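PDB 3RCN: beta-N-acetylhexosaminidase from Arthrobacter aurescens, which probably hydrolyses terminal non-reducing N-acetyl-D-hexosamine residues from N-acetyl-beta-D-hexosaminides, as a member of glycosyl hydrolase family 20. Local coordinates for residues A[13-18]-A[132-137]; A[66-71]-A[87-92]; A[204-209]-A[529-534]; A[225-230]-A[302-307]; A[409-414]-A[423-428]. All coordinates share one frame; numbering follows the deposited sequence.

Interaction 1 (A[13-18]-A[132-137])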
# COMPACT_ATOMS: atom_id res chain seq x y z
N ALA A 13 24.71 -8.66 6.46
CA ALA A 13 25.91 -8.41 7.25
C ALA A 13 26.95 -7.66 6.45
O ALA A 13 27.27 -8.05 5.33
CB ALA A 13 26.49 -9.73 7.74
N PRO A 14 27.51 -6.57 7.02
CA PRO A 14 28.55 -5.76 6.36
C PRO A 14 29.85 -6.54 6.26
O PRO A 14 30.02 -7.55 6.93
CB PRO A 14 28.73 -4.57 7.31
CG PRO A 14 27.68 -4.71 8.37
CD PRO A 14 27.28 -6.14 8.40
N TRP A 15 30.78 -6.07 5.43
CA TRP A 15 32.02 -6.81 5.25
C TRP A 15 32.95 -6.76 6.46
O TRP A 15 33.50 -7.78 6.86
CB TRP A 15 32.72 -6.42 3.95
CG TRP A 15 32.13 -7.14 2.78
CD1 TRP A 15 30.84 -7.08 2.34
CD2 TRP A 15 32.81 -8.04 1.89
NE1 TRP A 15 30.67 -7.89 1.24
CE2 TRP A 15 31.87 -8.49 0.94
CE3 TRP A 15 34.12 -8.52 1.81
CZ2 TRP A 15 32.19 -9.38 -0.07
CZ3 TRP A 15 34.45 -9.40 0.80
CH2 TRP A 15 33.48 -9.83 -0.13
N SER A 16 33.12 -5.58 7.06
CA SER A 16 33.82 -5.48 8.35
C SER A 16 33.08 -4.61 9.37
O SER A 16 32.53 -3.56 9.04
CB SER A 16 35.26 -4.98 8.16
OG SER A 16 35.30 -3.61 7.82
N PHE A 17 33.06 -5.06 10.62
CA PHE A 17 32.34 -4.36 11.68
C PHE A 17 33.11 -4.38 13.00
O PHE A 17 33.59 -5.42 13.43
CB PHE A 17 30.96 -5.01 11.87
CG PHE A 17 30.17 -4.45 13.02
CD1 PHE A 17 30.30 -4.98 14.31
CD2 PHE A 17 29.27 -3.41 12.83
CE1 PHE A 17 29.55 -4.47 15.38
CE2 PHE A 17 28.53 -2.90 13.89
CZ PHE A 17 28.68 -3.43 15.17
N SER A 18 33.23 -3.21 13.63
CA SER A 18 33.82 -3.11 14.97
C SER A 18 33.02 -2.17 15.86
O SER A 18 32.69 -1.05 15.47
CB SER A 18 35.27 -2.62 14.89
OG SER A 18 35.71 -2.17 16.16
N VAL A 132 32.12 0.79 10.49
CA VAL A 132 31.73 -0.19 9.49
C VAL A 132 32.36 0.10 8.13
O VAL A 132 32.40 1.25 7.70
CB VAL A 132 30.20 -0.24 9.31
CG1 VAL A 132 29.81 -1.39 8.38
CG2 VAL A 132 29.51 -0.37 10.64
N GLU A 133 32.84 -0.94 7.47
CA GLU A 133 33.32 -0.82 6.10
C GLU A 133 32.62 -1.86 5.23
O GLU A 133 32.63 -3.05 5.55
CB GLU A 133 34.83 -0.98 6.02
CG GLU A 133 35.59 0.23 6.54
CD GLU A 133 37.08 -0.01 6.67
OE1 GLU A 133 37.59 -0.94 6.00
OE2 GLU A 133 37.73 0.71 7.46
N ASP A 134 32.02 -1.40 4.14
CA ASP A 134 31.07 -2.23 3.41
C ASP A 134 31.09 -2.03 1.89
O ASP A 134 31.22 -0.90 1.41
CB ASP A 134 29.66 -1.95 3.94
CG ASP A 134 28.79 -3.18 3.94
OD1 ASP A 134 29.24 -4.23 3.44
OD2 ASP A 134 27.64 -3.09 4.43
N LYS A 135 30.96 -3.13 1.16
CA LYS A 135 30.78 -3.12 -0.29
C LYS A 135 29.91 -4.31 -0.72
O LYS A 135 29.78 -5.27 0.03
CB LYS A 135 32.13 -3.13 -1.02
CG LYS A 135 32.70 -4.51 -1.31
CD LYS A 135 33.28 -5.18 -0.08
CE LYS A 135 34.78 -5.42 -0.25
NZ LYS A 135 35.10 -6.09 -1.56
N PRO A 136 29.27 -4.22 -1.89
CA PRO A 136 28.55 -5.38 -2.43
C PRO A 136 29.47 -6.48 -2.99
O PRO A 136 30.46 -6.17 -3.65
CB PRO A 136 27.70 -4.78 -3.55
CG PRO A 136 28.46 -3.60 -4.00
CD PRO A 136 29.16 -3.05 -2.78
N ARG A 137 29.12 -7.74 -2.76
CA ARG A 137 29.79 -8.87 -3.37
C ARG A 137 29.43 -8.95 -4.84
O ARG A 137 30.31 -9.03 -5.68
CB ARG A 137 29.40 -10.18 -2.69
CG ARG A 137 29.86 -11.42 -3.43
CD ARG A 137 29.37 -12.68 -2.75
NE ARG A 137 29.95 -13.88 -3.35
CZ ARG A 137 29.46 -15.11 -3.23
NH1 ARG A 137 28.36 -15.33 -2.51
NH2 ARG A 137 30.06 -16.13 -3.83
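S16 and E133 form the hydrogen-bonded pair of an antiparallel beta ladder that joins strand 16-26, an outermost strand, to strand 125-134 in the mixed sheet of the N-terminal domain. The two short strand axes run at 174°. S16 N reaches E133 O at 3.0 Å and E133 N returns to S16 O at 3.1 Å. F17 and V132 follow as the non-hydrogen-bonded pair, with F17 CD2 3.8 Å from V132 CG2 on the face opposite to S16 and E133. Before the ladder begins, W15 N bonds to D134 OD1 at 3.1 Å, coming from above the carboxylate plane, 65° out of it. That oxygen also accepts from the indole NE1 of W483, while D134 OD2 has a weak bond to Y80 OH. The indole of W15 gives its own NE1 proton to W483 O, so W483 ties to both segments. The K135 chain folds back beyond CG (chi2 -76°), which lays CD and NZ over one face of the W15 indole. Its CD sits 3.6 Å from the five-membered-ring centroid, and its NZ makes a cation-pi contact 4.2 Å from the six-membered-ring centroid.

Interaction 2 (A[66-71]-A[87-92]); sequences GIRLLL and AVVISA
A87 CB lies over one face of the R68 guanidinium, 3.7 Å from CZ and above the centre of the group. V89 CG2 approaches the guanidinium obliquely, 4.0 Å from R68 NH1, and separately touches R68 CD at 3.9 Å. R68 gets there because its CG stands anti to the carbonyl carbon (chi1 -47°) and the chain then runs extended to NE, which makes a weak bond back to A65 O. L70 continues this face, its CD1 lying 3.7 Å from V89 CG1 where the two side chains pass at a slant. On the reverse face I67, L69, V88 and I90 are buried; L69 and I90 lie side by side and point the same way, with L69 CD2 3.7 Å from I90 CD1. Between the strands run five backbone bonds. G66 O accepts from V88 N, while R68 and L70 each bond through both N and O to the residues flanking their partners V89 and S91. This pattern, with axes 20° apart, is that of a parallel strand pair. Helices 39-53 and 95-109 pack on the I67, L69, V88 and A92 side, giving the helix-backed sheet of an alpha-beta half sandwich.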
# COMPACT_ATOMS: atom_id res chain seq x y z
N GLY A 66 25.78 16.90 12.22
CA GLY A 66 25.55 15.72 13.03
C GLY A 66 25.66 14.44 12.24
O GLY A 66 26.33 13.50 12.66
N ILE A 67 24.98 14.42 11.10
CA ILE A 67 25.09 13.33 10.13
C ILE A 67 25.76 13.87 8.87
O ILE A 67 25.16 14.68 8.15
CB ILE A 67 23.70 12.80 9.76
CG1 ILE A 67 22.97 12.30 11.00
CG2 ILE A 67 23.79 11.69 8.73
CD1 ILE A 67 21.52 11.98 10.75
N ARG A 68 26.99 13.44 8.61
CA ARG A 68 27.76 13.88 7.43
C ARG A 68 27.87 12.77 6.40
O ARG A 68 28.25 11.65 6.72
CB ARG A 68 29.17 14.28 7.84
CG ARG A 68 29.19 15.19 9.04
CD ARG A 68 30.58 15.38 9.60
NE ARG A 68 30.48 16.19 10.81
CZ ARG A 68 31.36 16.19 11.80
NH1 ARG A 68 32.44 15.43 11.74
NH2 ARG A 68 31.15 16.96 12.86
N LEU A 69 27.52 13.09 5.15
CA LEU A 69 27.74 12.18 4.03
C LEU A 69 28.88 12.72 3.18
O LEU A 69 28.73 13.72 2.47
CB LEU A 69 26.47 12.03 3.20
CG LEU A 69 25.19 11.83 4.01
CD1 LEU A 69 23.98 11.80 3.09
CD2 LEU A 69 25.26 10.58 4.88
N LEU A 70 30.02 12.04 3.23
CA LEU A 70 31.25 12.54 2.60
C LEU A 70 31.73 11.68 1.43
O LEU A 70 31.76 10.45 1.52
CB LEU A 70 32.36 12.66 3.64
CG LEU A 70 31.98 13.55 4.81
CD1 LEU A 70 33.00 13.41 5.91
CD2 LEU A 70 31.85 15.00 4.35
N LEU A 71 32.10 12.34 0.34
CA LEU A 71 32.64 11.65 -0.83
C LEU A 71 34.09 11.21 -0.61
O LEU A 71 34.94 12.03 -0.25
CB LEU A 71 32.59 12.54 -2.06
CG LEU A 71 32.90 11.77 -3.34
CD1 LEU A 71 31.61 11.33 -4.01
CD2 LEU A 71 33.74 12.61 -4.28
N ALA A 87 30.17 12.64 15.94
CA ALA A 87 29.15 12.71 14.89
C ALA A 87 28.99 11.39 14.12
O ALA A 87 29.77 10.45 14.28
CB ALA A 87 29.45 13.85 13.92
N VAL A 88 27.94 11.32 13.30
CA VAL A 88 27.75 10.18 12.41
C VAL A 88 28.33 10.50 11.03
O VAL A 88 27.82 11.35 10.32
CB VAL A 88 26.26 9.86 12.26
CG1 VAL A 88 26.01 8.86 11.14
CG2 VAL A 88 25.71 9.36 13.59
N VAL A 89 29.40 9.81 10.65
CA VAL A 89 30.08 10.11 9.40
C VAL A 89 30.03 8.95 8.40
O VAL A 89 30.58 7.88 8.65
CB VAL A 89 31.55 10.49 9.64
CG1 VAL A 89 32.27 10.70 8.32
CG2 VAL A 89 31.63 11.74 10.49
N ILE A 90 29.36 9.18 7.28
CA ILE A 90 29.25 8.16 6.23
C ILE A 90 30.05 8.58 5.02
O ILE A 90 29.71 9.57 4.37
CB ILE A 90 27.79 7.95 5.80
CG1 ILE A 90 26.95 7.40 6.95
CG2 ILE A 90 27.70 6.99 4.63
CD1 ILE A 90 25.46 7.39 6.67
N SER A 91 31.13 7.85 4.74
CA SER A 91 31.96 8.05 3.54
C SER A 91 31.53 7.10 2.42
O SER A 91 31.33 5.91 2.66
CB SER A 91 33.44 7.78 3.85
OG SER A 91 33.90 8.51 4.97
N ALA A 92 31.42 7.60 1.20
CA ALA A 92 31.12 6.72 0.07
C ALA A 92 31.78 7.16 -1.24
O ALA A 92 32.20 8.32 -1.36
CB ALA A 92 29.59 6.58 -0.10

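Interaction 3 (A[204-209]-A[529-534]); sequences LGSWRA and EGWKRD. With SO4 (sulfate ion), chain G.
S206 and E529 supply the backbone bond of this contact: S206 N donates to E529 O at 2.8 Å, with an N-H...O angle of 161°. Water 1 adds a second polar link, giving a proton to L204 O at 2.7 Å and accepting one from E529 N at 3.0 Å. Ring contacts follow. The methylene CD of R208 stands over one face of the W531 indole, 3.5 Å from the six-membered-ring centroid. The guanidinium lies 24° from coplanar with that ring, and its CZ makes a cation-pi contact 4.8 Å from the five-membered-ring centroid. W207 adds a second indole to the same side chain, its CZ2 sitting over the centre of the R208 guanidinium. R208 is extended from CG to NE, which carries the nitrogen on to a bound glycerol. Van der Waals touches are modest: A209 CB rests 3.6 Å from E529 OE1. At the far end K532 NZ donates to O1 of a sulfate at 3.0 Å; this ion and the glycerol probably come from the crystallisation liquor. Within 204-209, S206 OG accepts from R208 N, an ST turn leading into a 3-10 segment. W531 of the C-terminal strand packs beside that turn, in a catalytic-domain loop whose R208 side chain lies about 10 Å from that of E316, the predicted proton donor.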
# COMPACT_ATOMS: atom_id res chain seq x y z
N LEU A 204 -7.87 -21.57 -10.13
CA LEU A 204 -7.72 -21.64 -8.70
C LEU A 204 -6.79 -22.81 -8.37
O LEU A 204 -7.17 -23.97 -8.50
CB LEU A 204 -9.10 -21.87 -8.07
CG LEU A 204 -9.09 -22.02 -6.55
CD1 LEU A 204 -8.44 -20.78 -5.93
CD2 LEU A 204 -10.50 -22.27 -6.03
N GLY A 205 -5.58 -22.49 -7.92
CA GLY A 205 -4.57 -23.52 -7.72
C GLY A 205 -3.86 -23.84 -9.02
O GLY A 205 -3.95 -23.06 -9.98
N SER A 206 -3.16 -24.97 -9.07
CA SER A 206 -2.51 -25.44 -10.29
C SER A 206 -3.53 -25.54 -11.42
O SER A 206 -4.66 -25.95 -11.17
CB SER A 206 -1.87 -26.81 -10.05
OG SER A 206 -1.33 -27.34 -11.25
N TRP A 207 -3.14 -25.18 -12.64
CA TRP A 207 -4.04 -25.33 -13.79
C TRP A 207 -4.46 -26.79 -13.97
O TRP A 207 -5.48 -27.10 -14.59
CB TRP A 207 -3.44 -24.76 -15.10
CG TRP A 207 -2.21 -25.49 -15.55
CD1 TRP A 207 -0.91 -25.17 -15.26
CD2 TRP A 207 -2.15 -26.67 -16.37
NE1 TRP A 207 -0.06 -26.08 -15.83
CE2 TRP A 207 -0.79 -27.00 -16.52
CE3 TRP A 207 -3.12 -27.46 -16.99
CZ2 TRP A 207 -0.37 -28.11 -17.27
CZ3 TRP A 207 -2.71 -28.56 -17.73
CH2 TRP A 207 -1.35 -28.87 -17.86
N ARG A 208 -3.67 -27.70 -13.40
CA ARG A 208 -3.93 -29.13 -13.51
C ARG A 208 -5.18 -29.59 -12.76
O ARG A 208 -5.65 -30.69 -12.98
CB ARG A 208 -2.70 -29.92 -13.05
CG ARG A 208 -1.55 -29.82 -14.03
CD ARG A 208 -0.25 -30.34 -13.47
NE ARG A 208 0.87 -29.88 -14.28
CZ ARG A 208 1.20 -30.42 -15.46
NH1 ARG A 208 2.24 -29.93 -16.13
NH2 ARG A 208 0.49 -31.43 -15.96
N ALA A 209 -5.70 -28.74 -11.88
CA ALA A 209 -6.91 -29.09 -11.15
C ALA A 209 -8.15 -28.62 -11.90
O ALA A 209 -9.27 -28.95 -11.54
CB ALA A 209 -6.87 -28.47 -9.75
N GLU A 529 -5.57 -26.79 -4.67
CA GLU A 529 -4.60 -27.77 -5.14
C GLU A 529 -3.36 -27.13 -5.73
O GLU A 529 -3.46 -26.27 -6.60
CB GLU A 529 -5.25 -28.65 -6.20
CG GLU A 529 -5.46 -30.09 -5.77
CD GLU A 529 -6.39 -30.83 -6.70
OE1 GLU A 529 -5.93 -31.27 -7.78
OE2 GLU A 529 -7.59 -30.97 -6.36
N GLY A 530 -2.20 -27.57 -5.27
CA GLY A 530 -0.94 -27.14 -5.87
C GLY A 530 -0.38 -28.24 -6.75
O GLY A 530 -1.10 -29.17 -7.13
N TRP A 531 0.88 -28.10 -7.13
CA TRP A 531 1.60 -29.17 -7.82
C TRP A 531 2.99 -29.34 -7.20
O TRP A 531 3.87 -28.50 -7.40
CB TRP A 531 1.71 -28.80 -9.30
CG TRP A 531 2.11 -29.94 -10.17
CD1 TRP A 531 3.28 -30.07 -10.86
CD2 TRP A 531 1.35 -31.12 -10.43
NE1 TRP A 531 3.28 -31.26 -11.55
CE2 TRP A 531 2.11 -31.92 -11.30
CE3 TRP A 531 0.09 -31.58 -10.02
CZ2 TRP A 531 1.66 -33.15 -11.76
CZ3 TRP A 531 -0.35 -32.80 -10.48
CH2 TRP A 531 0.43 -33.57 -11.35
N LYS A 532 3.23 -30.47 -6.55
CA LYS A 532 4.45 -30.64 -5.77
C LYS A 532 5.57 -31.29 -6.57
O LYS A 532 5.43 -32.42 -7.03
CB LYS A 532 4.19 -31.49 -4.53
CG LYS A 532 3.32 -30.85 -3.48
CD LYS A 532 3.29 -31.72 -2.23
CE LYS A 532 2.28 -31.18 -1.21
NZ LYS A 532 2.20 -32.02 0.02
N ARG A 533 6.69 -30.60 -6.67
CA ARG A 533 7.83 -31.12 -7.42
C ARG A 533 8.98 -31.54 -6.51
O ARG A 533 9.15 -31.00 -5.42
CB ARG A 533 8.30 -30.11 -8.47
CG ARG A 533 7.26 -29.86 -9.54
CD ARG A 533 7.69 -28.77 -10.47
NE ARG A 533 8.92 -29.12 -11.16
CZ ARG A 533 9.54 -28.32 -12.03
NH1 ARG A 533 10.66 -28.72 -12.62
NH2 ARG A 533 9.03 -27.13 -12.30
N ASP A 534 9.73 -32.54 -6.98
CA ASP A 534 10.92 -33.05 -6.29
C ASP A 534 12.12 -33.06 -7.23
O ASP A 534 12.14 -33.78 -8.23
CB ASP A 534 10.66 -34.46 -5.75
CG ASP A 534 11.91 -35.11 -5.19
OD1 ASP A 534 12.84 -34.38 -4.78
OD2 ASP A 534 11.96 -36.36 -5.15
S SO4 G . 5.99 -33.72 0.36
O1 SO4 G . 4.56 -33.68 0.67
O2 SO4 G . 6.67 -32.55 0.88
O3 SO4 G . 6.57 -34.92 0.96
O4 SO4 G . 6.17 -33.77 -1.09
O HOH W 1 -7.61 -25.94 -6.73

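Interaction 4 (A[225-230]-A[302-307]); sequences DLREIV and VEIFPS
I304 meets L226 and R227 through two branches set by its torsions. CG2 is anti to the backbone N and faces L226 CB at 3.7 Å; CG1 lies beside the backbone N, and a further bend (chi2 -52°) sends CD1 over one face of the R227 guanidinium. That methyl sits off-centre, 3.8 Å from R227 NH2, and the two side chains cross at about a right angle. V230 also divides its branches between partners. With CG1 anti to the backbone N (chi1 169°), this methyl reaches P306 CD at 3.5 Å, the two side chains sliding past each other in opposite directions. CG2 turns instead to the F305 ring, 3.6 Å from CD2. L226 CD2 comes obliquely to that ring, 4.1 Å from F305 CZ. F305, first to leave the helical conformation after helix 288-304, also packs on V240 and P242 of strand 239-243. Helix 223-235 thus packs on the C-terminal end of helix 288-304 and the turn that follows it, on the outside of the catalytic alpha-beta barrel, with M184 touching both L226 and I304. On the first helix D225 and E228 face elsewhere, forming salt bridges to R115 of the second subunit. The only cationic group in contact across the two segments, that of R227, presents a face to a methyl and pairs through NH1 with D224 of its own helix, so the junction is held by apolar packing.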
# COMPACT_ATOMS: atom_id res chain seq x y z
N ASP A 225 2.32 6.44 -14.18
CA ASP A 225 2.50 5.52 -13.07
C ASP A 225 3.86 4.83 -13.17
O ASP A 225 4.57 4.67 -12.17
CB ASP A 225 1.39 4.46 -13.05
CG ASP A 225 0.01 5.04 -12.75
OD1 ASP A 225 -0.97 4.44 -13.23
OD2 ASP A 225 -0.10 6.07 -12.03
N LEU A 226 4.21 4.41 -14.38
CA LEU A 226 5.48 3.75 -14.60
C LEU A 226 6.63 4.72 -14.38
O LEU A 226 7.62 4.38 -13.75
CB LEU A 226 5.54 3.13 -15.99
CG LEU A 226 4.52 2.01 -16.16
CD1 LEU A 226 4.36 1.63 -17.61
CD2 LEU A 226 4.94 0.83 -15.34
N ARG A 227 6.49 5.93 -14.90
CA ARG A 227 7.50 6.95 -14.68
C ARG A 227 7.76 7.05 -13.18
O ARG A 227 8.90 6.94 -12.74
CB ARG A 227 7.03 8.29 -15.22
CG ARG A 227 6.96 8.38 -16.72
CD ARG A 227 7.03 9.84 -17.20
NE ARG A 227 7.08 9.94 -18.66
CZ ARG A 227 6.00 9.95 -19.45
NH1 ARG A 227 4.79 9.87 -18.91
NH2 ARG A 227 6.14 10.03 -20.77
N GLU A 228 6.70 7.26 -12.41
CA GLU A 228 6.79 7.35 -10.96
C GLU A 228 7.55 6.17 -10.36
O GLU A 228 8.47 6.35 -9.55
CB GLU A 228 5.39 7.46 -10.35
CG GLU A 228 5.39 7.62 -8.82
CD GLU A 228 3.98 7.86 -8.22
OE1 GLU A 228 2.96 7.64 -8.92
OE2 GLU A 228 3.87 8.26 -7.03
N ILE A 229 7.18 4.97 -10.75
CA ILE A 229 7.83 3.79 -10.21
C ILE A 229 9.32 3.81 -10.52
O ILE A 229 10.14 3.48 -9.65
CB ILE A 229 7.20 2.52 -10.77
CG1 ILE A 229 5.87 2.25 -10.08
CG2 ILE A 229 8.14 1.35 -10.59
CD1 ILE A 229 4.96 1.31 -10.82
N VAL A 230 9.66 4.20 -11.76
CA VAL A 230 11.04 4.33 -12.20
C VAL A 230 11.80 5.40 -11.41
O VAL A 230 12.94 5.18 -10.98
CB VAL A 230 11.16 4.62 -13.73
CG1 VAL A 230 12.59 5.00 -14.09
CG2 VAL A 230 10.71 3.42 -14.56
N VAL A 302 11.09 2.41 -24.16
CA VAL A 302 12.42 2.98 -24.04
C VAL A 302 12.37 4.44 -23.61
O VAL A 302 13.30 4.96 -23.00
CB VAL A 302 13.21 2.74 -25.34
CG1 VAL A 302 13.81 4.02 -25.90
CG2 VAL A 302 14.26 1.68 -25.10
N GLU A 303 11.25 5.10 -23.92
CA GLU A 303 10.97 6.45 -23.45
C GLU A 303 10.70 6.49 -21.93
O GLU A 303 11.14 7.40 -21.23
CB GLU A 303 9.79 7.03 -24.23
CG GLU A 303 9.52 8.50 -23.97
CD GLU A 303 10.71 9.37 -24.33
OE1 GLU A 303 11.41 9.03 -25.31
OE2 GLU A 303 10.96 10.38 -23.63
N ILE A 304 9.97 5.49 -21.43
CA ILE A 304 9.63 5.39 -20.01
C ILE A 304 10.76 4.88 -19.10
O ILE A 304 11.04 5.48 -18.06
CB ILE A 304 8.41 4.46 -19.80
CG1 ILE A 304 7.24 4.89 -20.70
CG2 ILE A 304 8.03 4.40 -18.34
CD1 ILE A 304 6.87 6.35 -20.58
N PHE A 305 11.39 3.77 -19.49
CA PHE A 305 12.44 3.11 -18.72
C PHE A 305 13.84 3.42 -19.27
O PHE A 305 14.19 2.98 -20.37
CB PHE A 305 12.26 1.58 -18.76
CG PHE A 305 10.94 1.11 -18.26
CD1 PHE A 305 9.84 1.07 -19.10
CD2 PHE A 305 10.79 0.72 -16.94
CE1 PHE A 305 8.61 0.64 -18.62
CE2 PHE A 305 9.56 0.30 -16.45
CZ PHE A 305 8.47 0.24 -17.29
N PRO A 306 14.63 4.18 -18.51
CA PRO A 306 16.03 4.54 -18.78
C PRO A 306 17.02 3.36 -18.74
O PRO A 306 18.13 3.51 -19.21
CB PRO A 306 16.35 5.54 -17.67
CG PRO A 306 15.42 5.19 -16.57
CD PRO A 306 14.15 4.77 -17.25
N SER A 307 16.61 2.22 -18.18
CA SER A 307 17.49 1.06 -17.97
C SER A 307 18.32 0.60 -19.20
O SER A 307 17.79 0.43 -20.30
CB SER A 307 16.62 -0.10 -17.51
OG SER A 307 17.32 -1.33 -17.55

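Interaction 5 (A[409-414]-A[423-428])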
# COMPACT_ATOMS: atom_id res chain seq x y z
N ASP A 409 8.10 -18.31 -5.64
CA ASP A 409 6.74 -18.82 -5.69
C ASP A 409 6.71 -20.27 -5.18
O ASP A 409 5.65 -20.82 -4.90
CB ASP A 409 6.14 -18.70 -7.10
CG ASP A 409 7.01 -19.35 -8.19
OD1 ASP A 409 6.44 -20.07 -9.04
OD2 ASP A 409 8.25 -19.14 -8.21
N HIS A 410 7.88 -20.88 -5.01
CA HIS A 410 7.94 -22.28 -4.58
C HIS A 410 7.77 -22.41 -3.08
O HIS A 410 8.30 -21.59 -2.31
CB HIS A 410 9.25 -22.96 -4.99
CG HIS A 410 9.39 -23.17 -6.46
ND1 HIS A 410 10.36 -23.98 -7.00
CD2 HIS A 410 8.71 -22.65 -7.50
CE1 HIS A 410 10.26 -23.96 -8.32
NE2 HIS A 410 9.26 -23.16 -8.65
N ARG A 411 7.09 -23.48 -2.67
CA ARG A 411 6.77 -23.77 -1.29
C ARG A 411 7.98 -23.75 -0.35
O ARG A 411 9.05 -24.22 -0.72
CB ARG A 411 6.08 -25.12 -1.20
CG ARG A 411 6.97 -26.29 -1.55
CD ARG A 411 6.16 -27.30 -2.33
NE ARG A 411 6.98 -28.39 -2.85
CZ ARG A 411 6.91 -29.64 -2.41
NH1 ARG A 411 6.08 -29.96 -1.43
NH2 ARG A 411 7.68 -30.57 -2.95
N GLN A 412 7.79 -23.21 0.85
CA GLN A 412 8.87 -22.98 1.80
C GLN A 412 9.09 -24.14 2.75
O GLN A 412 10.01 -24.12 3.56
CB GLN A 412 8.61 -21.69 2.58
CG GLN A 412 8.33 -20.54 1.65
CD GLN A 412 8.24 -19.20 2.33
OE1 GLN A 412 9.06 -18.86 3.19
NE2 GLN A 412 7.25 -18.41 1.93
N ALA A 413 8.24 -25.15 2.66
CA ALA A 413 8.41 -26.33 3.48
C ALA A 413 7.69 -27.52 2.86
O ALA A 413 6.81 -27.34 2.03
CB ALA A 413 7.89 -26.07 4.90
N ASP A 414 8.07 -28.73 3.25
CA ASP A 414 7.34 -29.90 2.79
C ASP A 414 5.98 -29.97 3.48
O ASP A 414 5.79 -29.42 4.57
CB ASP A 414 8.13 -31.17 3.07
CG ASP A 414 8.25 -31.47 4.55
OD1 ASP A 414 8.39 -32.66 4.91
OD2 ASP A 414 8.20 -30.52 5.36
N GLY A 423 6.16 -26.36 -7.01
CA GLY A 423 7.59 -26.34 -7.18
C GLY A 423 8.28 -27.18 -6.13
O GLY A 423 7.64 -28.00 -5.46
N PHE A 424 9.59 -27.01 -6.04
CA PHE A 424 10.42 -27.73 -5.09
C PHE A 424 10.33 -27.11 -3.70
O PHE A 424 9.99 -25.93 -3.56
CB PHE A 424 11.88 -27.71 -5.56
CG PHE A 424 12.04 -28.00 -7.02
CD1 PHE A 424 11.74 -29.25 -7.53
CD2 PHE A 424 12.49 -27.02 -7.89
CE1 PHE A 424 11.88 -29.52 -8.87
CE2 PHE A 424 12.64 -27.29 -9.24
CZ PHE A 424 12.34 -28.54 -9.72
N VAL A 425 10.64 -27.89 -2.67
CA VAL A 425 10.73 -27.29 -1.35
C VAL A 425 11.97 -26.42 -1.38
O VAL A 425 13.07 -26.91 -1.59
CB VAL A 425 10.93 -28.34 -0.24
CG1 VAL A 425 11.16 -27.65 1.11
CG2 VAL A 425 9.75 -29.30 -0.18
N THR A 426 11.79 -25.13 -1.13
CA THR A 426 12.92 -24.22 -1.09
C THR A 426 12.87 -23.47 0.23
O THR A 426 12.04 -22.57 0.41
CB THR A 426 12.80 -23.18 -2.21
OG1 THR A 426 12.56 -23.83 -3.47
CG2 THR A 426 14.05 -22.30 -2.27
N THR A 427 13.80 -23.77 1.12
CA THR A 427 13.64 -23.32 2.49
C THR A 427 14.52 -22.11 2.76
O THR A 427 15.34 -21.72 1.93
CB THR A 427 14.01 -24.43 3.48
OG1 THR A 427 15.42 -24.71 3.37
CG2 THR A 427 13.23 -25.69 3.18
N LEU A 428 14.37 -21.56 3.96
CA LEU A 428 15.16 -20.41 4.36
C LEU A 428 16.65 -20.76 4.39
O LEU A 428 17.48 -19.98 3.94
CB LEU A 428 14.70 -19.90 5.72
CG LEU A 428 15.44 -18.65 6.19
CD1 LEU A 428 15.20 -17.49 5.22
CD2 LEU A 428 14.98 -18.30 7.58
O HOH W 2 11.68 -22.23 5.29
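H410 lays one ring face over G423 CA, which stands 3.6 Å from the ring centroid and 7° off its normal. G423, with a positive phi and no side chain, puts its CA directly over the imidazole in a CH-pi contact. F424 runs alongside H410 and points the same way, but the ring planes are 69° apart. R411 is turned differently. Its CG lies between backbone N and carbonyl carbon (chi1 67°), and the bent chain brings NE to G423 O at 2.7 Å, a donor above the carbonyl plane rather than in it. V425 CG2 covers the centre of one guanidinium face, 3.6 Å from R411 CZ, and V425 CG1 turns to A413 CA at 3.9 Å. Between the backbones T426 N donates to R411 O at 2.9 Å in a nearly straight bond. Water 2 joins Q412 O to L428 N, while T427 OG1 caps A430 N at the start of helix 428-432. Segment 423-428 leads out of strand 422-423, which runs parallel to 531-532, toward helix 428-432; R474 of helix 474-483 bonds to H410 O, and L428 packs onto helices 474-483 and 491-508.

Interactions 1 and 2 belong to one mixed sheet of the N-terminal domain, their centres about 16 Å apart: the first is an antiparallel ladder at an outermost strand, the second a parallel pair further across with a helix-covered face. Interaction 4, in the catalytic barrel, relies on apolar side chains rather than backbone bonds. Interactions 3 and 5 touch each other: the backbone bond from R533 N to G423 O extends the short pairing of 422-423 with 531-532, and the R411 side chain adds a bond from NH2 to R533 O. Interaction 3 is the more exposed, with R208 and W531 near the surface, whereas interaction 5 has H410, G423 and F424 buried. Arginine meets an aromatic face in 3, methyl groups in 2, 4 and 5.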